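Local coordinates for stage II sporulation protein E (SpoIIE) (Moorella thermoacetica, PDB 3ZT9) that probably acts as a manganese-dependent PP2C-type protein phosphatase in stressosome signalling, removing phosphate from partner proteins, at residues A[17-22]-A[184-189]; A[7-12]-A[172-177]; A[116-121]-A[131-136]. One frame throughout, in Å; residues are numbered along the deposited sequence.

Contact 1: residues A[17-22]-A[184-189]. With MN (manganese (II) ion), chain C.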
ATOM      1  N   ILE A  17      -5.179  13.980 -15.645  1.00 24.10           N
ATOM      2  CA  ILE A  17      -5.228  12.856 -16.566  1.00 29.61           C
ATOM      3  C   ILE A  17      -4.282  11.719 -16.187  1.00 32.03           C
ATOM      4  O   ILE A  17      -4.282  10.695 -16.857  1.00 45.85           O
ATOM      5  CB  ILE A  17      -4.919  13.285 -18.029  1.00 28.74           C
ATOM      6  CG1 ILE A  17      -3.562  13.991 -18.107  1.00 38.27           C
ATOM      7  CG2 ILE A  17      -6.033  14.166 -18.583  1.00 36.41           C
ATOM      8  CD1 ILE A  17      -3.042  14.098 -19.533  1.00 52.28           C
ATOM      9  N   ALA A  18      -3.476  11.894 -15.137  1.00 21.07           N
ATOM     10  CA  ALA A  18      -2.629  10.820 -14.622  1.00 21.57           C
ATOM     11  C   ALA A  18      -2.788  10.766 -13.111  1.00 18.41           C
ATOM     12  O   ALA A  18      -2.880  11.805 -12.448  1.00 21.21           O
ATOM     13  CB  ALA A  18      -1.145  11.027 -14.968  1.00 29.35           C
ATOM     14  N   CYS A  19      -2.882   9.557 -12.599  1.00 16.87           N
ATOM     15  CA  CYS A  19      -3.032   9.341 -11.163  1.00 18.45           C
ATOM     16  C   CYS A  19      -1.695   9.387 -10.454  1.00 20.32           C
ATOM     17  O   CYS A  19      -0.787   8.637 -10.778  1.00 14.98           O
ATOM     18  CB  CYS A  19      -3.735   7.998 -10.894  1.00 17.46           C
ATOM     19  SG  CYS A  19      -3.953   7.578  -9.149  1.00 18.31           S
ATOM     20  N   GLY A  20      -1.580  10.261  -9.457  1.00 16.09           N
ATOM     21  CA  GLY A  20      -0.326  10.390  -8.727  1.00 14.34           C
ATOM     22  C   GLY A  20      -0.026   9.336  -7.683  1.00 15.33           C
ATOM     23  O   GLY A  20       1.015   9.390  -7.049  1.00 19.36           O
ATOM     24  N   ASP A  21      -0.926   8.370  -7.494  1.00 13.79           N
ATOM     25  CA  ASP A  21      -0.675   7.228  -6.630  1.00 12.21           C
ATOM     26  C   ASP A  21      -0.366   5.985  -7.490  1.00 17.10           C
ATOM     27  O   ASP A  21      -0.690   5.937  -8.668  1.00 18.60           O
ATOM     28  CB  ASP A  21      -1.911   6.879  -5.758  1.00 14.61           C
ATOM     29  CG  ASP A  21      -2.307   7.955  -4.760  1.00 21.10           C
ATOM     30  OD1 ASP A  21      -1.531   8.888  -4.488  1.00 14.99           O
ATOM     31  OD2 ASP A  21      -3.429   7.808  -4.211  1.00 21.06           O
ATOM     32  N   ALA A  22       0.242   4.965  -6.892  1.00 14.71           N
ATOM     33  CA  ALA A  22       0.500   3.720  -7.595  1.00 18.39           C
ATOM     34  C   ALA A  22       0.322   2.511  -6.683  1.00 14.61           C
ATOM     35  O   ALA A  22       0.577   2.599  -5.492  1.00 15.95           O
ATOM     36  CB  ALA A  22       1.914   3.720  -8.177  1.00 20.29           C
ATOM     37  N   ASP A 184     -10.674  15.500  -4.456  1.00 22.42           N
ATOM     38  CA  ASP A 184      -9.601  16.479  -4.573  1.00 21.15           C
ATOM     39  C   ASP A 184      -8.187  15.895  -4.377  1.00 22.72           C
ATOM     40  O   ASP A 184      -7.196  16.624  -4.324  1.00 25.51           O
ATOM     41  CB  ASP A 184      -9.858  17.694  -3.641  1.00 30.59           C
ATOM     42  CG  ASP A 184      -9.718  17.356  -2.163  1.00 34.06           C
ATOM     43  OD1 ASP A 184      -9.596  16.182  -1.810  1.00 27.55           O
ATOM     44  OD2 ASP A 184      -9.740  18.279  -1.326  1.00 35.38           O
ATOM     45  N   ASP A 185      -8.072  14.578  -4.346  1.00 19.14           N
ATOM     46  CA  ASP A 185      -6.755  13.974  -4.288  1.00 15.94           C
ATOM     47  C   ASP A 185      -6.842  12.691  -5.066  1.00 16.93           C
ATOM     48  O   ASP A 185      -7.951  12.188  -5.313  1.00 16.61           O
ATOM     49  CB  ASP A 185      -6.311  13.694  -2.829  1.00 17.84           C
ATOM     50  CG  ASP A 185      -4.803  13.414  -2.725  1.00 17.78           C
ATOM     51  OD1 ASP A 185      -4.075  13.732  -3.702  1.00 19.34           O
ATOM     52  OD2 ASP A 185      -4.328  12.881  -1.700  1.00 17.97           O
ATOM     53  N   ASP A 186      -5.691  12.172  -5.455  1.00 15.64           N
ATOM     54  CA  ASP A 186      -5.605  10.818  -6.009  1.00 14.45           C
ATOM     55  C   ASP A 186      -6.023   9.794  -4.976  1.00 17.34           C
ATOM     56  O   ASP A 186      -5.830  10.014  -3.786  1.00 15.90           O
ATOM     57  CB  ASP A 186      -4.172  10.543  -6.411  1.00 17.48           C
ATOM     58  CG  ASP A 186      -3.671  11.541  -7.445  1.00 15.05           C
ATOM     59  OD1 ASP A 186      -4.247  11.587  -8.521  1.00 16.59           O
ATOM     60  OD2 ASP A 186      -2.716  12.253  -7.173  1.00 20.04           O
ATOM     61  N   VAL A 187      -6.563   8.666  -5.426  1.00 14.05           N
ATOM     62  CA  VAL A 187      -7.018   7.611  -4.507  1.00 14.26           C
ATOM     63  C   VAL A 187      -6.388   6.300  -4.945  1.00 16.55           C
ATOM     64  O   VAL A 187      -6.309   6.008  -6.143  1.00 15.06           O
ATOM     65  CB  VAL A 187      -8.553   7.512  -4.497  1.00 18.47           C
ATOM     66  CG1 VAL A 187      -9.032   6.237  -3.786  1.00 17.26           C
ATOM     67  CG2 VAL A 187      -9.178   8.794  -3.855  1.00 20.90           C
ATOM     68  N   ALA A 188      -5.942   5.486  -3.987  1.00 12.56           N
ATOM     69  CA  ALA A 188      -5.446   4.166  -4.309  1.00 15.01           C
ATOM     70  C   ALA A 188      -5.831   3.233  -3.165  1.00 13.86           C
ATOM     71  O   ALA A 188      -5.674   3.587  -2.001  1.00 12.09           O
ATOM     72  CB  ALA A 188      -3.913   4.181  -4.458  1.00 16.91           C
ATOM     73  N   VAL A 189      -6.302   2.039  -3.492  1.00 11.42           N
ATOM     74  CA  VAL A 189      -6.727   1.093  -2.469  1.00 12.14           C
ATOM     75  C   VAL A 189      -6.399  -0.303  -2.913  1.00 15.04           C
ATOM     76  O   VAL A 189      -6.676  -0.639  -4.066  1.00 14.52           O
ATOM     77  CB  VAL A 189      -8.271   1.085  -2.295  1.00 20.71           C
ATOM     78  CG1 VAL A 189      -8.639   0.252  -1.026  1.00 16.12           C
ATOM     79  CG2 VAL A 189      -8.821   2.490  -2.206  1.00 28.26           C
TER
HETATM   80 MN    MN C1195      -2.406  11.875  -1.387  1.00 18.04          MN
HETATM   81  O   HOH W   1      -3.161  13.425 -10.277  1.00 21.42           O
HETATM   82  O   HOH W   2      -3.258  10.452  -2.826  1.00 15.15           O
HETATM   83  O   HOH W   3      -0.882  11.382  -5.434  1.00 18.59           O
HETATM   84  O   HOH W   4      -1.636  13.258  -2.961  1.00 19.24           O
HETATM   85  O   HOH W   5      -1.317  13.519  -0.329  1.00 17.41           O
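The carboxylate planes of Asp186 and Asp21 are turned 69° apart beside the manganese centre of a PP2C-type fold. One face of the Asp186 group receives the backbone N-H of Gly20: Gly20 N lies 3.1 Å from Asp186 OD1, and although the bond is nearly straight it descends from above the carboxylate plane. Asp186 chi1 of -59° sets CG beside its own backbone N and lifts the group to Gly20. OD1 also accepts from Arg13 N and from a water shared with Ala18 O, so three donors grip one oxygen. The other oxygen, OD2, is joined to Asp21 through a second water, 2.7 Å from both Asp186 OD2 and Asp21 OD1. This single water links acid groups whose nearest charged oxygens, Asp21 OD1 and Asp186 OD2, are 4.5 Å apart, probably easing their repulsion. Asp21 OD2 instead takes a hydrogen bond from Ser149 OG, while Asp21 CB packs on Ala188 CB at 3.6 Å. Asp185, the residue before Asp186, binds manganese through OD2 in a site shared with Asp38 and Asp150. One manganese-bound water lies 2.9 Å from Asp21 OD1 and 2.8 Å from Asp186 O, with acceptors outnumbering its protons.

Contact 2: residues A[7-12]-A[172-177]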
ATOM      1  N   GLY A   7      -7.784  -7.159  -4.782  1.00 15.15           N
ATOM      2  CA  GLY A   7      -8.418  -6.124  -5.579  1.00 13.43           C
ATOM      3  C   GLY A   7      -7.596  -4.840  -5.506  1.00 12.67           C
ATOM      4  O   GLY A   7      -7.081  -4.465  -4.441  1.00 14.60           O
ATOM      5  N   ILE A   8      -7.492  -4.159  -6.654  1.00 14.43           N
ATOM      6  CA  ILE A   8      -6.810  -2.864  -6.730  1.00 12.17           C
ATOM      7  C   ILE A   8      -7.755  -1.832  -7.335  1.00 11.91           C
ATOM      8  O   ILE A   8      -8.403  -2.104  -8.339  1.00 16.00           O
ATOM      9  CB  ILE A   8      -5.582  -2.949  -7.645  1.00 23.20           C
ATOM     10  CG1 ILE A   8      -4.529  -3.871  -7.025  1.00 25.36           C
ATOM     11  CG2 ILE A   8      -5.001  -1.562  -7.890  1.00 23.24           C
ATOM     12  CD1 ILE A   8      -3.265  -4.023  -7.905  1.00 39.90           C
ATOM     13  N   TYR A   9      -7.747  -0.609  -6.796  1.00 15.40           N
ATOM     14  CA  TYR A   9      -8.470   0.502  -7.417  1.00 18.35           C
ATOM     15  C   TYR A   9      -7.640   1.756  -7.317  1.00 15.81           C
ATOM     16  O   TYR A   9      -7.053   2.028  -6.266  1.00 15.24           O
ATOM     17  CB  TYR A   9      -9.777   0.760  -6.687  1.00 14.07           C
ATOM     18  CG  TYR A   9     -10.537   1.995  -7.148  1.00 15.01           C
ATOM     19  CD1 TYR A   9     -11.417   1.917  -8.233  1.00 14.01           C
ATOM     20  CD2 TYR A   9     -10.425   3.218  -6.468  1.00 17.89           C
ATOM     21  CE1 TYR A   9     -12.139   3.039  -8.655  1.00 18.33           C
ATOM     22  CE2 TYR A   9     -11.166   4.349  -6.895  1.00 20.69           C
ATOM     23  CZ  TYR A   9     -12.024   4.235  -7.970  1.00 27.61           C
ATOM     24  OH  TYR A   9     -12.755   5.347  -8.379  1.00 22.45           O
ATOM     25  N   THR A  10      -7.574   2.523  -8.393  1.00 14.46           N
ATOM     26  CA  THR A  10      -6.948   3.864  -8.296  1.00 13.06           C
ATOM     27  C   THR A  10      -7.830   4.849  -9.083  1.00 13.67           C
ATOM     28  O   THR A  10      -8.585   4.441 -10.001  1.00 15.42           O
ATOM     29  CB  THR A  10      -5.498   3.930  -8.917  1.00 17.44           C
ATOM     30  OG1 THR A  10      -5.538   3.681 -10.325  1.00 19.00           O
ATOM     31  CG2 THR A  10      -4.544   2.924  -8.246  1.00 17.51           C
ATOM     32  N   ARG A  11      -7.746   6.118  -8.707  1.00 16.74           N
ATOM     33  CA  ARG A  11      -8.505   7.161  -9.384  1.00 21.97           C
ATOM     34  C   ARG A  11      -7.713   8.457  -9.258  1.00 17.06           C
ATOM     35  O   ARG A  11      -7.330   8.861  -8.157  1.00 16.21           O
ATOM     36  CB  ARG A  11      -9.898   7.359  -8.753  1.00 18.95           C
ATOM     37  CG  ARG A  11     -10.769   8.315  -9.565  1.00 22.03           C
ATOM     38  CD  ARG A  11     -12.131   8.562  -8.920  1.00 25.17           C
ATOM     39  NE  ARG A  11     -11.989   9.189  -7.606  1.00 29.34           N
ATOM     40  CZ  ARG A  11     -12.909   9.148  -6.642  1.00 37.88           C
ATOM     41  NH1 ARG A  11     -14.059   8.518  -6.839  1.00 36.14           N
ATOM     42  NH2 ARG A  11     -12.681   9.747  -5.484  1.00 28.52           N
ATOM     43  N   ALA A  12      -7.490   9.119 -10.384  1.00 17.03           N
ATOM     44  CA  ALA A  12      -6.802  10.412 -10.336  1.00 17.10           C
ATOM     45  C   ALA A  12      -7.657  11.474  -9.658  1.00 14.05           C
ATOM     46  O   ALA A  12      -8.875  11.492  -9.800  1.00 21.18           O
ATOM     47  CB  ALA A  12      -6.461  10.875 -11.740  1.00 20.24           C
ATOM     48  N   LEU A 172     -15.164  -4.814  -4.451  1.00 16.24           N
ATOM     49  CA  LEU A 172     -15.206  -4.180  -3.140  1.00 18.11           C
ATOM     50  C   LEU A 172     -14.262  -2.936  -3.094  1.00 15.58           C
ATOM     51  O   LEU A 172     -14.630  -1.894  -2.551  1.00 14.66           O
ATOM     52  CB  LEU A 172     -14.781  -5.216  -2.096  1.00 16.39           C
ATOM     53  CG  LEU A 172     -14.720  -4.744  -0.649  1.00 37.65           C
ATOM     54  CD1 LEU A 172     -16.125  -4.420  -0.122  1.00 42.86           C
ATOM     55  CD2 LEU A 172     -14.044  -5.839   0.171  1.00 34.60           C
ATOM     56  N   VAL A 173     -13.076  -3.023  -3.684  1.00 14.06           N
ATOM     57  CA  VAL A 173     -12.106  -1.893  -3.620  1.00 19.09           C
ATOM     58  C   VAL A 173     -12.615  -0.753  -4.486  1.00 18.39           C
ATOM     59  O   VAL A 173     -12.408   0.416  -4.175  1.00 16.43           O
ATOM     60  CB  VAL A 173     -10.631  -2.259  -4.053  1.00 24.12           C
ATOM     61  CG1 VAL A 173     -10.002  -3.208  -3.057  1.00 28.36           C
ATOM     62  CG2 VAL A 173     -10.593  -2.831  -5.510  1.00 21.85           C
ATOM     63  N   ARG A 174     -13.339  -1.088  -5.548  1.00 14.61           N
ATOM     64  CA  ARG A 174     -13.943  -0.039  -6.369  1.00 15.11           C
ATOM     65  C   ARG A 174     -15.011   0.682  -5.574  1.00 17.29           C
ATOM     66  O   ARG A 174     -15.085   1.911  -5.593  1.00 18.50           O
ATOM     67  CB  ARG A 174     -14.569  -0.600  -7.635  1.00 17.77           C
ATOM     68  CG  ARG A 174     -15.006   0.496  -8.562  1.00 20.63           C
ATOM     69  CD  ARG A 174     -15.683  -0.020  -9.796  1.00 19.91           C
ATOM     70  NE  ARG A 174     -16.376   1.107 -10.420  1.00 35.45           N
ATOM     71  CZ  ARG A 174     -16.953   1.079 -11.613  1.00 42.33           C
ATOM     72  NH1 ARG A 174     -16.944  -0.038 -12.329  1.00 37.29           N
ATOM     73  NH2 ARG A 174     -17.540   2.174 -12.082  1.00 32.61           N
ATOM     74  N   LEU A 175     -15.823  -0.083  -4.855  1.00 16.99           N
ATOM     75  CA  LEU A 175     -16.878   0.533  -4.040  1.00 16.02           C
ATOM     76  C   LEU A 175     -16.232   1.406  -2.949  1.00 15.57           C
ATOM     77  O   LEU A 175     -16.668   2.516  -2.687  1.00 18.62           O
ATOM     78  CB  LEU A 175     -17.757  -0.530  -3.413  1.00 16.10           C
ATOM     79  CG  LEU A 175     -18.813  -0.025  -2.405  1.00 15.28           C
ATOM     80  CD1 LEU A 175     -19.766   0.949  -3.103  1.00 14.84           C
ATOM     81  CD2 LEU A 175     -19.616  -1.214  -1.763  1.00 16.78           C
ATOM     82  N   ILE A 176     -15.209   0.881  -2.312  1.00 15.69           N
ATOM     83  CA  ILE A 176     -14.495   1.654  -1.275  1.00 12.77           C
ATOM     84  C   ILE A 176     -13.934   2.940  -1.840  1.00 21.60           C
ATOM     85  O   ILE A 176     -14.122   4.002  -1.254  1.00 21.35           O
ATOM     86  CB  ILE A 176     -13.425   0.812  -0.625  1.00 14.62           C
ATOM     87  CG1 ILE A 176     -14.108  -0.245   0.261  1.00 14.74           C
ATOM     88  CG2 ILE A 176     -12.491   1.713   0.216  1.00 19.85           C
ATOM     89  CD1 ILE A 176     -13.110  -1.324   0.811  1.00 19.43           C
ATOM     90  N   GLY A 177     -13.257   2.863  -2.974  1.00 13.47           N
ATOM     91  CA  GLY A 177     -12.688   4.064  -3.572  1.00 15.70           C
ATOM     92  C   GLY A 177     -13.752   5.098  -3.923  1.00 19.99           C
ATOM     93  O   GLY A 177     -13.564   6.281  -3.715  1.00 19.84           O
TER
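The helical layer of the alpha-beta-beta-alpha sandwich of PP2C-type proteins meets an edge strand here, with Tyr9 of strand 6-11 laid against Val173, Arg174 and Gly177 of helix 169-180. The two segments run in roughly the same direction, their axes 30° apart and 7.1 Å at closest approach. Tyr9 has CG anti to its own N (chi1 173°), which carries the ring up alongside the helix. Arg174 O lies over one face of this ring. The aliphatic part of Arg174 follows, CG lying 3.8 Å from Tyr9 CE1, while its NE goes on to a salt bridge with Glu178. From the same side, farther round the ring and at a slant, Gly177 CA comes to 3.7 Å from Tyr9 CE2. Gly177 lacks a side chain; a beta carbon there would come to 2.3 Å from Tyr9 CD2, and its absence lets the ring lie this close. Val173 forks over the strand: its CG1 is 3.5 Å from Gly7 O, and its CG2 is 3.5 Å from Ile8 C. An alanine in place of Tyr9 would probably open a gap beside Gly177 and take from the Arg174 chain the ring it rests on. Strand 6-11 pairs with strand 187-192, where Val173 also touches Val191, and from its reverse side Ile8 reaches Cys23 and Val25 on strand 21-28 of the second sheet.

Contact 3: residues A[116-121]-A[131-136]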
ATOM      1  N   THR A 116      -3.036  -2.155  13.212  1.00 14.61           N
ATOM      2  CA  THR A 116      -2.653  -1.061  12.339  1.00 14.50           C
ATOM      3  C   THR A 116      -1.145  -0.784  12.495  1.00 14.96           C
ATOM      4  O   THR A 116      -0.695  -0.316  13.542  1.00 15.46           O
ATOM      5  CB  THR A 116      -3.432   0.203  12.712  1.00 17.85           C
ATOM      6  OG1 THR A 116      -4.836  -0.048  12.559  1.00 17.42           O
ATOM      7  CG2 THR A 116      -3.025   1.384  11.819  1.00 14.25           C
ATOM      8  N   PRO A 117      -0.362  -1.126  11.472  1.00 13.69           N
ATOM      9  CA  PRO A 117       1.081  -0.861  11.543  1.00 13.77           C
ATOM     10  C   PRO A 117       1.382   0.605  11.685  1.00 16.20           C
ATOM     11  O   PRO A 117       0.707   1.443  11.085  1.00 16.04           O
ATOM     12  CB  PRO A 117       1.609  -1.384  10.202  1.00 16.41           C
ATOM     13  CG  PRO A 117       0.616  -2.509   9.856  1.00 17.71           C
ATOM     14  CD  PRO A 117      -0.729  -1.925  10.278  1.00 12.60           C
ATOM     15  N   LEU A 118       2.413   0.896  12.461  1.00 16.54           N
ATOM     16  CA  LEU A 118       2.873   2.248  12.696  1.00 14.97           C
ATOM     17  C   LEU A 118       3.753   2.729  11.553  1.00 21.80           C
ATOM     18  O   LEU A 118       4.694   2.029  11.163  1.00 15.53           O
ATOM     19  CB  LEU A 118       3.682   2.264  13.978  1.00 16.70           C
ATOM     20  CG  LEU A 118       4.379   3.593  14.247  1.00 25.61           C
ATOM     21  CD1 LEU A 118       3.334   4.708  14.305  1.00 29.39           C
ATOM     22  CD2 LEU A 118       5.156   3.480  15.552  1.00 32.41           C
ATOM     23  N   ALA A 119       3.432   3.906  11.034  1.00 18.32           N
ATOM     24  CA  ALA A 119       4.188   4.544   9.974  1.00 16.77           C
ATOM     25  C   ALA A 119       5.397   5.229  10.564  1.00 23.46           C
ATOM     26  O   ALA A 119       5.360   5.710  11.691  1.00 22.25           O
ATOM     27  CB  ALA A 119       3.338   5.615   9.239  1.00 21.29           C
ATOM     28  N   THR A 120       6.457   5.273   9.777  1.00 16.65           N
ATOM     29  CA  THR A 120       7.603   6.123  10.115  1.00 21.60           C
ATOM     30  C   THR A 120       7.513   7.388   9.284  1.00 18.36           C
ATOM     31  O   THR A 120       7.374   7.299   8.099  1.00 18.37           O
ATOM     32  CB  THR A 120       8.930   5.393   9.812  1.00 31.30           C
ATOM     33  OG1 THR A 120       9.288   5.571   8.447  1.00 52.56           O
ATOM     34  CG2 THR A 120       8.782   3.914  10.084  1.00 25.81           C
ATOM     35  N   PRO A 121       7.606   8.577   9.911  1.00 24.17           N
ATOM     36  CA  PRO A 121       7.517   9.811   9.134  1.00 26.79           C
ATOM     37  C   PRO A 121       8.653   9.941   8.120  1.00 26.14           C
ATOM     38  O   PRO A 121       9.748   9.425   8.306  1.00 24.43           O
ATOM     39  CB  PRO A 121       7.617  10.919  10.196  1.00 36.65           C
ATOM     40  CG  PRO A 121       8.316  10.299  11.338  1.00 33.27           C
ATOM     41  CD  PRO A 121       7.920   8.843  11.328  1.00 36.18           C
ATOM     42  N   GLN A 131      15.274   5.386  11.206  1.00 61.76           N
ATOM     43  CA  GLN A 131      15.233   3.969  10.884  1.00 53.11           C
ATOM     44  C   GLN A 131      13.798   3.455  10.712  1.00 37.20           C
ATOM     45  O   GLN A 131      12.847   3.911  11.372  1.00 27.15           O
ATOM     46  CB  GLN A 131      15.969   3.148  11.942  1.00 67.17           C
ATOM     47  CG  GLN A 131      15.292   3.085  13.299  1.00 75.65           C
ATOM     48  CD  GLN A 131      15.770   1.898  14.122  1.00 87.91           C
ATOM     49  OE1 GLN A 131      16.962   1.563  14.121  1.00 96.65           O
ATOM     50  NE2 GLN A 131      14.832   1.240  14.812  1.00 80.99           N
ATOM     51  N   LEU A 132      13.670   2.493   9.810  1.00 28.64           N
ATOM     52  CA  LEU A 132      12.388   1.951   9.415  1.00 22.14           C
ATOM     53  C   LEU A 132      11.821   1.094  10.531  1.00 22.53           C
ATOM     54  O   LEU A 132      12.524   0.247  11.070  1.00 24.72           O
ATOM     55  CB  LEU A 132      12.610   1.088   8.167  1.00 29.12           C
ATOM     56  CG  LEU A 132      11.415   0.655   7.336  1.00 30.45           C
ATOM     57  CD1 LEU A 132      10.635   1.831   6.724  1.00 28.89           C
ATOM     58  CD2 LEU A 132      11.921  -0.288   6.254  1.00 38.00           C
ATOM     59  N   LEU A 133      10.554   1.290  10.874  1.00 18.70           N
ATOM     60  CA  LEU A 133       9.930   0.449  11.901  1.00 24.16           C
ATOM     61  C   LEU A 133       9.105  -0.642  11.233  1.00 24.14           C
ATOM     62  O   LEU A 133       8.041  -0.393  10.679  1.00 21.34           O
ATOM     63  CB  LEU A 133       9.053   1.272  12.835  1.00 26.69           C
ATOM     64  CG  LEU A 133       9.820   1.952  13.974  1.00 55.16           C
ATOM     65  CD1 LEU A 133       8.880   2.830  14.768  1.00 62.77           C
ATOM     66  CD2 LEU A 133      10.482   0.931  14.886  1.00 65.14           C
ATOM     67  N   ILE A 134       9.609  -1.865  11.258  1.00 17.21           N
ATOM     68  CA  ILE A 134       8.881  -2.950  10.598  1.00 15.04           C
ATOM     69  C   ILE A 134       7.969  -3.632  11.587  1.00 22.90           C
ATOM     70  O   ILE A 134       8.430  -4.185  12.603  1.00 21.04           O
ATOM     71  CB  ILE A 134       9.874  -4.002  10.052  1.00 22.22           C
ATOM     72  CG1 ILE A 134      10.732  -3.354   8.967  1.00 24.42           C
ATOM     73  CG2 ILE A 134       9.121  -5.200   9.494  1.00 20.09           C
ATOM     74  CD1 ILE A 134      11.974  -4.187   8.543  1.00 25.67           C
ATOM     75  N   ALA A 135       6.678  -3.588  11.294  1.00 13.88           N
ATOM     76  CA  ALA A 135       5.703  -4.319  12.088  1.00 15.32           C
ATOM     77  C   ALA A 135       5.717  -5.760  11.643  1.00 17.23           C
ATOM     78  O   ALA A 135       5.893  -6.042  10.475  1.00 14.48           O
ATOM     79  CB  ALA A 135       4.319  -3.723  11.864  1.00 20.90           C
ATOM     80  N   LYS A 136       5.474  -6.676  12.559  1.00 14.99           N
ATOM     81  CA  LYS A 136       5.487  -8.088  12.181  1.00 15.24           C
ATOM     82  C   LYS A 136       4.309  -8.768  12.794  1.00 19.64           C
ATOM     83  O   LYS A 136       3.930  -8.416  13.891  1.00 18.70           O
ATOM     84  CB  LYS A 136       6.734  -8.740  12.763  1.00 20.39           C
ATOM     85  CG  LYS A 136       7.981  -8.239  12.070  1.00 33.91           C
ATOM     86  CD  LYS A 136       9.206  -8.982  12.477  1.00 57.15           C
ATOM     87  CE  LYS A 136      10.397  -8.443  11.714  1.00 83.83           C
ATOM     88  NZ  LYS A 136      11.652  -9.090  12.155  1.00 98.37           N
TER
HETATM   89  O   HOH W   6       6.752   1.570   9.438  1.00 16.92           O
HETATM   90  O   HOH W   7       5.370  -0.544  12.098  1.00 24.22           O
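Thr120 points its CB toward the segment 131-136, and its two branches then part company. The methyl does the touching: CG2 comes to 3.3 Å from Leu133 N and to 3.8 Å from Leu133 CB, lying across the start of that side chain. The hydroxyl takes the crowded position between backbone N and carbonyl carbon, at a chi1 of 85°. From there OG1 makes a weak hydrogen bond to Ile100 O on strand 95-101, and it also lies 4.3 Å from Leu132 CD1.

Further along, Leu133 CD1 meets Leu118 CD2 at 3.9 Å, the two side chains crossing at a slant near the surface. Leu118 chi1 of 172° turns its branch away from its own N and over to this partner.

The segments run antiparallel, their end-to-end directions 173° apart, yet no direct hydrogen bond links them. Water bridges the gap between the two backbones instead. Two waters lie between Leu118 O and Leu133 O, both carbonyls acting as acceptors. One water oxygen is 2.8 Å from Leu118 O and 3.0 Å from Leu133 O. The second approaches each carbonyl as well, but it has more acceptors within reach than protons to give. In the two-sheet sandwich this connection leads from strand 113-115, at the edge of one sheet, to strand 135-138, at the edge of the other.

The CB of Leu132 points away from 116-121, but its end bends back as far as Thr120, while the side chain also touches Val101 and Phe69 of helix 65-76. Pro117 lies against Val106 and Ile108 of strand 105-110, and its CB rests 3.9 Å from Ala135 CB.

Contacts 1 and 2 sit side by side, their centres 10 Å apart, and share the sheet in which strands 6-11 and 187-192 are neighbours. They interlock along the chain: 7-12 and 17-22 come first, 172-177 and 184-189 last, so the two ends of the chain are brought together close to the manganese site. The connection between them is direct, with Val187 N 2.8 Å from Arg11 O in a probable hydrogen bond. Contact 3 lies between these ends in sequence and across the chain's centre in space, with its centre about 23 Å from that of contact 1 and 24 Å from that of contact 2. It joins the far edges of the two sheets, remote from the metal pair.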